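Local coordinates for mandalate racemase/muconate lactonizing enzyme (Unidentified, PDB 4E4U), which is a putative enzyme of the mandelate racemase/muconate lactonizing family, probably acting by abstracting a proton next to a substrate carboxylate, at residues D203-A217 and L224-P237. Sequence-based numbering, arbitrary orientation.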
ATOM      1  N   ASP A 203      30.629  -0.232  21.263  1.00 12.31           N
ATOM      2  CA  ASP A 203      29.189  -0.187  21.097  1.00 11.85           C
ATOM      3  C   ASP A 203      28.467  -1.034  22.138  1.00 12.32           C
ATOM      4  O   ASP A 203      28.997  -2.048  22.613  1.00 12.85           O
ATOM      5  CB  ASP A 203      28.803  -0.673  19.698  1.00 12.19           C
ATOM      6  CG  ASP A 203      28.941   0.412  18.644  1.00 13.19           C
ATOM      7  OD1 ASP A 203      28.213   1.430  18.726  1.00 13.48           O
ATOM      8  OD2 ASP A 203      29.771   0.246  17.721  1.00 13.42           O
ATOM      9  N   LEU A 204      27.260  -0.597  22.488  1.00 12.10           N
ATOM     10  CA  LEU A 204      26.361  -1.386  23.316  1.00 11.82           C
ATOM     11  C   LEU A 204      25.462  -2.219  22.420  1.00 11.17           C
ATOM     12  O   LEU A 204      24.837  -1.695  21.490  1.00 11.89           O
ATOM     13  CB  LEU A 204      25.463  -0.476  24.153  1.00 14.28           C
ATOM     14  CG  LEU A 204      26.108   0.613  25.004  1.00 17.50           C
ATOM     15  CD1 LEU A 204      25.051   1.382  25.782  1.00 18.06           C
ATOM     16  CD2 LEU A 204      27.104   0.011  25.944  1.00 18.62           C
ATOM     17  N   LEU A 205      25.390  -3.512  22.707  1.00 11.01           N
ATOM     18  CA  LEU A 205      24.486  -4.418  22.012  1.00 11.44           C
ATOM     19  C   LEU A 205      23.437  -4.841  23.021  1.00 11.10           C
ATOM     20  O   LEU A 205      23.748  -5.517  24.003  1.00 12.64           O
ATOM     21  CB  LEU A 205      25.249  -5.635  21.487  1.00 12.44           C
ATOM     22  CG  LEU A 205      26.494  -5.305  20.673  1.00 14.10           C
ATOM     23  CD1 LEU A 205      27.243  -6.562  20.307  1.00 14.19           C
ATOM     24  CD2 LEU A 205      26.131  -4.523  19.437  1.00 15.60           C
ATOM     25  N   PHE A 206      22.199  -4.409  22.814  1.00 11.17           N
ATOM     26  CA  PHE A 206      21.164  -4.710  23.787  1.00 11.29           C
ATOM     27  C   PHE A 206      20.575  -6.071  23.434  1.00 11.65           C
ATOM     28  O   PHE A 206      19.776  -6.191  22.504  1.00 12.11           O
ATOM     29  CB  PHE A 206      20.104  -3.607  23.846  1.00 12.36           C
ATOM     30  CG  PHE A 206      19.299  -3.638  25.101  1.00 13.07           C
ATOM     31  CD1 PHE A 206      19.759  -3.017  26.254  1.00 14.91           C
ATOM     32  CD2 PHE A 206      18.098  -4.322  25.139  1.00 13.62           C
ATOM     33  CE1 PHE A 206      19.021  -3.063  27.415  1.00 15.15           C
ATOM     34  CE2 PHE A 206      17.355  -4.372  26.295  1.00 15.40           C
ATOM     35  CZ  PHE A 206      17.814  -3.744  27.434  1.00 15.97           C
ATOM     36  N   GLY A 207      21.016  -7.094  24.161  1.00 12.31           N
ATOM     37  CA  GLY A 207      20.854  -8.471  23.730  1.00 13.04           C
ATOM     38  C   GLY A 207      19.626  -9.188  24.238  1.00 13.78           C
ATOM     39  O   GLY A 207      19.720 -10.301  24.767  1.00 15.04           O
ATOM     40  N   THR A 208      18.469  -8.562  24.054  1.00 13.32           N
ATOM     41  CA  THR A 208      17.199  -9.150  24.463  1.00 13.09           C
ATOM     42  C   THR A 208      16.911 -10.478  23.752  1.00 12.73           C
ATOM     43  O   THR A 208      17.547 -10.815  22.737  1.00 14.07           O
ATOM     44  CB  THR A 208      16.046  -8.140  24.288  1.00 13.25           C
ATOM     45  OG1 THR A 208      16.447  -7.106  23.376  1.00 13.45           O
ATOM     46  CG2 THR A 208      15.737  -7.488  25.618  1.00 14.82           C
ATOM     47  N   HIS A 209      15.955 -11.218  24.305  1.00 12.53           N
ATOM     48  CA  HIS A 209      15.639 -12.593  23.907  1.00 12.65           C
ATOM     49  C   HIS A 209      14.144 -12.747  23.574  1.00 11.71           C
ATOM     50  O   HIS A 209      13.534 -13.774  23.876  1.00 12.19           O
ATOM     51  CB  HIS A 209      15.980 -13.565  25.047  1.00 14.56           C
ATOM     52  CG  HIS A 209      17.445 -13.811  25.244  1.00 16.29           C
ATOM     53  ND1 HIS A 209      18.253 -12.982  25.985  1.00 17.15           N
ATOM     54  CD2 HIS A 209      18.234 -14.835  24.830  1.00 18.17           C
ATOM     55  CE1 HIS A 209      19.482 -13.466  26.007  1.00 18.05           C
ATOM     56  NE2 HIS A 209      19.498 -14.588  25.314  1.00 18.49           N
ATOM     57  N   GLY A 210      13.538 -11.729  22.975  1.00 10.97           N
ATOM     58  CA  GLY A 210      12.132 -11.817  22.615  1.00 10.66           C
ATOM     59  C   GLY A 210      11.178 -11.813  23.792  1.00 11.04           C
ATOM     60  O   GLY A 210      10.102 -12.406  23.705  1.00 11.95           O
ATOM     61  N   GLN A 211      11.544 -11.129  24.874  1.00 11.50           N
ATOM     62  CA  GLN A 211      10.691 -11.084  26.061  1.00 11.86           C
ATOM     63  C   GLN A 211       9.366 -10.377  25.810  1.00 11.60           C
ATOM     64  O   GLN A 211       8.373 -10.673  26.467  1.00 12.24           O
ATOM     65  CB  GLN A 211      11.385 -10.342  27.213  1.00 12.57           C
ATOM     66  CG  GLN A 211      12.484 -11.098  27.930  1.00 13.09           C
ATOM     67  CD  GLN A 211      13.850 -10.850  27.334  1.00 12.78           C
ATOM     68  OE1 GLN A 211      13.977 -10.525  26.151  1.00 12.16           O
ATOM     69  NE2 GLN A 211      14.886 -11.021  28.147  1.00 13.67           N
ATOM     70  N   MET A 212       9.362  -9.441  24.867  1.00 10.81           N
ATOM     71  CA  MET A 212       8.335  -8.407  24.812  1.00 10.86           C
ATOM     72  C   MET A 212       7.309  -8.552  23.704  1.00 10.62           C
ATOM     73  O   MET A 212       7.604  -9.075  22.628  1.00 11.04           O
ATOM     74  CB  MET A 212       9.014  -7.043  24.643  1.00 11.60           C
ATOM     75  CG  MET A 212       9.738  -6.583  25.886  1.00 13.31           C
ATOM     76  SD  MET A 212      11.025  -5.401  25.552  1.00 17.61           S
ATOM     77  CE  MET A 212      12.230  -6.523  24.872  1.00 18.71           C
ATOM     78  N   VAL A 213       6.108  -8.052  23.975  1.00  9.75           N
ATOM     79  CA  VAL A 213       5.190  -7.687  22.903  1.00 10.46           C
ATOM     80  C   VAL A 213       5.696  -6.366  22.295  1.00  9.77           C
ATOM     81  O   VAL A 213       6.434  -5.616  22.939  1.00 10.00           O
ATOM     82  CB  VAL A 213       3.737  -7.539  23.407  1.00 11.20           C
ATOM     83  CG1 VAL A 213       3.222  -8.863  23.938  1.00 13.13           C
ATOM     84  CG2 VAL A 213       3.616  -6.438  24.471  1.00 11.01           C
ATOM     85  N   PRO A 214       5.323  -6.074  21.039  1.00  9.55           N
ATOM     86  CA  PRO A 214       5.858  -4.866  20.392  1.00  9.49           C
ATOM     87  C   PRO A 214       5.605  -3.569  21.155  1.00  9.43           C
ATOM     88  O   PRO A 214       6.482  -2.710  21.169  1.00  9.67           O
ATOM     89  CB  PRO A 214       5.164  -4.843  19.018  1.00 10.97           C
ATOM     90  CG  PRO A 214       4.160  -5.934  19.041  1.00 13.05           C
ATOM     91  CD  PRO A 214       4.541  -6.904  20.110  1.00 10.69           C
ATOM     92  N   SER A 215       4.455  -3.419  21.799  1.00  9.28           N
ATOM     93  CA  SER A 215       4.186  -2.161  22.489  1.00  9.13           C
ATOM     94  C   SER A 215       5.172  -1.937  23.645  1.00  9.34           C
ATOM     95  O   SER A 215       5.560  -0.796  23.943  1.00  9.69           O
ATOM     96  CB  SER A 215       2.736  -2.095  22.975  1.00 10.42           C
ATOM     97  OG  SER A 215       2.517  -2.999  24.041  1.00 11.18           O
ATOM     98  N   SER A 216       5.587  -3.027  24.282  1.00  9.54           N
ATOM     99  CA  SER A 216       6.565  -2.969  25.366  1.00  9.49           C
ATOM    100  C   SER A 216       7.964  -2.713  24.826  1.00  9.47           C
ATOM    101  O   SER A 216       8.715  -1.903  25.378  1.00  9.73           O
ATOM    102  CB  SER A 216       6.520  -4.260  26.182  1.00 10.35           C
ATOM    103  OG  SER A 216       7.480  -4.264  27.224  1.00 10.96           O
ATOM    104  N   ALA A 217       8.317  -3.395  23.737  1.00  9.29           N
ATOM    105  CA  ALA A 217       9.602  -3.161  23.081  1.00  9.71           C
ATOM    106  C   ALA A 217       9.765  -1.704  22.663  1.00  8.91           C
ATOM    107  O   ALA A 217      10.851  -1.137  22.767  1.00 10.10           O
ATOM    108  CB  ALA A 217       9.778  -4.084  21.889  1.00 10.15           C
ATOM    109  N   LEU A 224      16.073   3.650  25.686  1.00 12.06           N
ATOM    110  CA  LEU A 224      17.438   3.260  25.361  1.00 12.69           C
ATOM    111  C   LEU A 224      18.095   4.173  24.338  1.00 12.23           C
ATOM    112  O   LEU A 224      19.324   4.182  24.216  1.00 12.70           O
ATOM    113  CB  LEU A 224      17.481   1.815  24.860  1.00 13.83           C
ATOM    114  CG  LEU A 224      16.969   0.759  25.842  1.00 15.34           C
ATOM    115  CD1 LEU A 224      17.220  -0.626  25.270  1.00 17.46           C
ATOM    116  CD2 LEU A 224      17.611   0.912  27.224  1.00 16.79           C
ATOM    117  N   GLU A 225      17.291   4.934  23.599  1.00 11.95           N
ATOM    118  CA  GLU A 225      17.833   5.742  22.506  1.00 12.89           C
ATOM    119  C   GLU A 225      18.934   6.707  22.947  1.00 12.95           C
ATOM    120  O   GLU A 225      19.904   6.915  22.221  1.00 13.26           O
ATOM    121  CB  GLU A 225      16.718   6.484  21.758  1.00 13.06           C
ATOM    122  CG  GLU A 225      15.934   5.563  20.827  1.00 13.57           C
ATOM    123  CD  GLU A 225      14.711   6.204  20.187  1.00 14.73           C
ATOM    124  OE1 GLU A 225      14.400   7.373  20.484  1.00 16.07           O
ATOM    125  OE2 GLU A 225      14.037   5.528  19.384  1.00 14.84           O
ATOM    126  N   LYS A 226      18.807   7.271  24.144  1.00 12.61           N
ATOM    127  CA  LYS A 226      19.800   8.236  24.610  1.00 13.49           C
ATOM    128  C   LYS A 226      21.192   7.628  24.796  1.00 13.44           C
ATOM    129  O   LYS A 226      22.173   8.361  24.887  1.00 14.69           O
ATOM    130  CB  LYS A 226      19.343   8.911  25.912  1.00 15.36           C
ATOM    131  CG  LYS A 226      19.287   7.982  27.125  1.00 17.28           C
ATOM    132  CD  LYS A 226      18.853   8.719  28.402  1.00 18.79           C
ATOM    133  CE  LYS A 226      17.343   8.955  28.468  1.00 19.34           C
ATOM    134  NZ  LYS A 226      16.544   7.684  28.568  1.00 19.24           N
ATOM    135  N   TYR A 227      21.283   6.299  24.833  1.00 12.31           N
ATOM    136  CA  TYR A 227      22.583   5.644  24.964  1.00 13.24           C
ATOM    137  C   TYR A 227      23.128   5.106  23.644  1.00 12.92           C
ATOM    138  O   TYR A 227      24.176   4.469  23.620  1.00 14.60           O
ATOM    139  CB  TYR A 227      22.538   4.559  26.041  1.00 15.32           C
ATOM    140  CG  TYR A 227      22.157   5.161  27.364  1.00 17.43           C
ATOM    141  CD1 TYR A 227      23.000   6.074  27.990  1.00 18.59           C
ATOM    142  CD2 TYR A 227      20.942   4.866  27.967  1.00 18.93           C
ATOM    143  CE1 TYR A 227      22.653   6.667  29.188  1.00 19.55           C
ATOM    144  CE2 TYR A 227      20.592   5.444  29.182  1.00 19.31           C
ATOM    145  CZ  TYR A 227      21.455   6.346  29.777  1.00 20.07           C
ATOM    146  OH  TYR A 227      21.114   6.940  30.963  1.00 22.39           O
ATOM    147  N   ASP A 228      22.409   5.379  22.554  1.00 12.12           N
ATOM    148  CA  ASP A 228      22.822   5.018  21.189  1.00 12.24           C
ATOM    149  C   ASP A 228      23.373   3.591  21.025  1.00 12.47           C
ATOM    150  O   ASP A 228      24.487   3.413  20.525  1.00 12.68           O
ATOM    151  CB  ASP A 228      23.832   6.048  20.651  1.00 13.25           C
ATOM    152  CG  ASP A 228      24.093   5.905  19.150  1.00 13.09           C
ATOM    153  OD1 ASP A 228      23.168   5.549  18.387  1.00 13.57           O
ATOM    154  OD2 ASP A 228      25.234   6.178  18.722  1.00 13.64           O
ATOM    155  N   PRO A 229      22.589   2.567  21.420  1.00 11.54           N
ATOM    156  CA  PRO A 229      23.067   1.198  21.193  1.00 11.51           C
ATOM    157  C   PRO A 229      23.184   0.895  19.703  1.00 10.26           C
ATOM    158  O   PRO A 229      22.397   1.403  18.880  1.00 11.01           O
ATOM    159  CB  PRO A 229      21.973   0.314  21.811  1.00 12.67           C
ATOM    160  CG  PRO A 229      21.012   1.222  22.479  1.00 14.97           C
ATOM    161  CD  PRO A 229      21.223   2.606  21.969  1.00 13.26           C
ATOM    162  N   LEU A 230      24.146   0.047  19.366  1.00 10.19           N
ATOM    163  CA  LEU A 230      24.306  -0.409  17.991  1.00 10.07           C
ATOM    164  C   LEU A 230      23.113  -1.265  17.547  1.00 10.07           C
ATOM    165  O   LEU A 230      22.714  -1.223  16.389  1.00 10.87           O
ATOM    166  CB  LEU A 230      25.632  -1.159  17.833  1.00 11.09           C
ATOM    167  CG  LEU A 230      25.887  -1.972  16.555  1.00 11.60           C
ATOM    168  CD1 LEU A 230      25.685  -1.165  15.285  1.00 12.67           C
ATOM    169  CD2 LEU A 230      27.289  -2.556  16.571  1.00 13.89           C
ATOM    170  N   TRP A 231      22.543  -2.043  18.458  1.00  9.30           N
ATOM    171  CA  TRP A 231      21.303  -2.732  18.126  1.00  9.39           C
ATOM    172  C   TRP A 231      20.446  -3.085  19.319  1.00  9.16           C
ATOM    173  O   TRP A 231      20.906  -3.085  20.465  1.00 10.32           O
ATOM    174  CB  TRP A 231      21.551  -3.975  17.263  1.00  9.61           C
ATOM    175  CG  TRP A 231      22.177  -5.186  17.915  1.00 10.11           C
ATOM    176  CD1 TRP A 231      21.706  -5.900  18.986  1.00 10.12           C
ATOM    177  CD2 TRP A 231      23.328  -5.892  17.449  1.00 10.24           C
ATOM    178  NE1 TRP A 231      22.527  -6.982  19.240  1.00 11.21           N
ATOM    179  CE2 TRP A 231      23.530  -7.004  18.293  1.00 10.81           C
ATOM    180  CE3 TRP A 231      24.224  -5.689  16.388  1.00 11.26           C
ATOM    181  CZ2 TRP A 231      24.585  -7.898  18.125  1.00 11.81           C
ATOM    182  CZ3 TRP A 231      25.271  -6.576  16.219  1.00 11.79           C
ATOM    183  CH2 TRP A 231      25.443  -7.668  17.082  1.00 12.31           C
ATOM    184  N   PHE A 232      19.191  -3.378  19.001  1.00  9.41           N
ATOM    185  CA  PHE A 232      18.177  -3.868  19.925  1.00  9.80           C
ATOM    186  C   PHE A 232      17.820  -5.241  19.353  1.00  9.95           C
ATOM    187  O   PHE A 232      17.232  -5.336  18.265  1.00 10.95           O
ATOM    188  CB  PHE A 232      17.005  -2.890  19.882  1.00 10.48           C
ATOM    189  CG  PHE A 232      15.855  -3.196  20.823  1.00 10.38           C
ATOM    190  CD1 PHE A 232      15.921  -4.179  21.805  1.00 11.86           C
ATOM    191  CD2 PHE A 232      14.675  -2.471  20.695  1.00 11.68           C
ATOM    192  CE1 PHE A 232      14.825  -4.405  22.650  1.00 12.19           C
ATOM    193  CE2 PHE A 232      13.599  -2.700  21.530  1.00 12.10           C
ATOM    194  CZ  PHE A 232      13.673  -3.665  22.505  1.00 12.04           C
ATOM    195  N   GLU A 233      18.237  -6.295  20.053  1.00 10.02           N
ATOM    196  CA  GLU A 233      18.167  -7.669  19.552  1.00 10.99           C
ATOM    197  C   GLU A 233      16.827  -8.320  19.872  1.00 11.08           C
ATOM    198  O   GLU A 233      16.308  -8.141  20.971  1.00 11.78           O
ATOM    199  CB  GLU A 233      19.278  -8.482  20.221  1.00 13.12           C
ATOM    200  CG  GLU A 233      19.413  -9.923  19.766  1.00 13.16           C
ATOM    201  CD  GLU A 233      20.806 -10.483  20.016  1.00 13.73           C
ATOM    202  OE1 GLU A 233      21.780  -9.701  20.022  1.00 13.05           O
ATOM    203  OE2 GLU A 233      20.935 -11.712  20.182  1.00 16.91           O
ATOM    204  N   GLU A 234      16.277  -9.086  18.926  1.00 10.74           N
ATOM    205  CA  GLU A 234      15.060  -9.876  19.166  1.00 11.25           C
ATOM    206  C   GLU A 234      14.061  -9.179  20.091  1.00 10.58           C
ATOM    207  O   GLU A 234      13.772  -9.669  21.188  1.00 11.23           O
ATOM    208  CB  GLU A 234      15.417 -11.241  19.766  1.00 12.39           C
ATOM    209  CG  GLU A 234      16.143 -12.192  18.835  1.00 13.30           C
ATOM    210  CD  GLU A 234      15.839 -13.632  19.186  1.00 14.55           C
ATOM    211  OE1 GLU A 234      16.097 -14.027  20.341  1.00 15.94           O
ATOM    212  OE2 GLU A 234      15.295 -14.360  18.335  1.00 15.46           O
ATOM    213  N   PRO A 235      13.530  -8.027  19.664  1.00 10.53           N
ATOM    214  CA  PRO A 235      12.662  -7.302  20.599  1.00 11.62           C
ATOM    215  C   PRO A 235      11.361  -8.036  20.902  1.00 11.81           C
ATOM    216  O   PRO A 235      10.788  -7.812  21.962  1.00 13.90           O
ATOM    217  CB  PRO A 235      12.389  -5.974  19.877  1.00 11.93           C
ATOM    218  CG  PRO A 235      12.744  -6.237  18.433  1.00 13.47           C
ATOM    219  CD  PRO A 235      13.845  -7.238  18.461  1.00 12.22           C
ATOM    220  N   VAL A 236      10.926  -8.910  19.999  1.00 10.46           N
ATOM    221  CA  VAL A 236       9.691  -9.661  20.163  1.00 10.18           C
ATOM    222  C   VAL A 236       9.969 -11.106  19.745  1.00 10.29           C
ATOM    223  O   VAL A 236      10.994 -11.380  19.115  1.00 10.77           O
ATOM    224  CB  VAL A 236       8.545  -9.070  19.301  1.00  9.67           C
ATOM    225  CG1 VAL A 236       8.284  -7.613  19.673  1.00 10.08           C
ATOM    226  CG2 VAL A 236       8.857  -9.209  17.819  1.00 10.59           C
ATOM    227  N   PRO A 237       9.066 -12.039  20.089  1.00 10.06           N
ATOM    228  CA  PRO A 237       9.301 -13.422  19.670  1.00 10.14           C
ATOM    229  C   PRO A 237       9.340 -13.568  18.152  1.00  9.39           C
ATOM    230  O   PRO A 237       8.681 -12.808  17.432  1.00  9.98           O
ATOM    231  CB  PRO A 237       8.088 -14.165  20.238  1.00 10.81           C
ATOM    232  CG  PRO A 237       7.682 -13.353  21.427  1.00 10.86           C
ATOM    233  CD  PRO A 237       7.904 -11.927  20.992  1.00 10.89           C
TER
HETATM  234  O   HOH W   1      26.624   1.757  20.896  1.00 13.17           O
HETATM  235  O   HOH W   2      18.387 -13.107  21.506  1.00 17.40           O
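Phe206 holds its CG trans to the backbone N (chi1 -161°), turning one ring face to Leu224, and Trp231, with CG wedged between its own N and carbonyl carbon (chi1 72°), turns one indole face to Leu205. Each ring takes a methyl squarely on one face: Leu224 CD1 sits 3.5 Å from the Phe206 centroid, and Leu205 CD2 lies 3.6 Å from the centre of the six-membered ring of Trp231. The two rings belong to opposite faces of the sheet, Phe206 and Phe232 turning to the helix side and Leu205 and Trp231 to the barrel interior. Between them runs the parallel pairing of strands 203-206 and 231-233: Phe206 N donates to Trp231 O (3.0 Å), and Phe206 O receives Glu233 N (2.9 Å). Together with helix 214-224 this makes one beta-alpha-beta unit of the TIM-type barrel.

Beyond the strands, Thr208 OG1 donates to Glu233 O at 2.6 Å, in the carbonyl plane, while also touching the edge of the Phe232 ring. Met212 CE and Ala217 O reach that ring's edge too. On the interior side, Trp231 NE1 donates to the anti lone pair of Glu233 OE1 (2.9 Å), a bent bond with the oxygen tilted from the indole plane, and Lys164 forms a salt bridge to the same oxygen. A water lies 2.7 Å from both Thr208 O and Glu234 OE1, though it has more acceptors in reach than protons to give, and Arg260 pairs with the other Glu234 oxygen. Greasy on the helix side, the contact thus gathers buried carboxylates at the C-terminal strand ends, where this superfamily places its active site; the indole N-H and Lys164 both grip one Glu233 oxygen and so fix its position there.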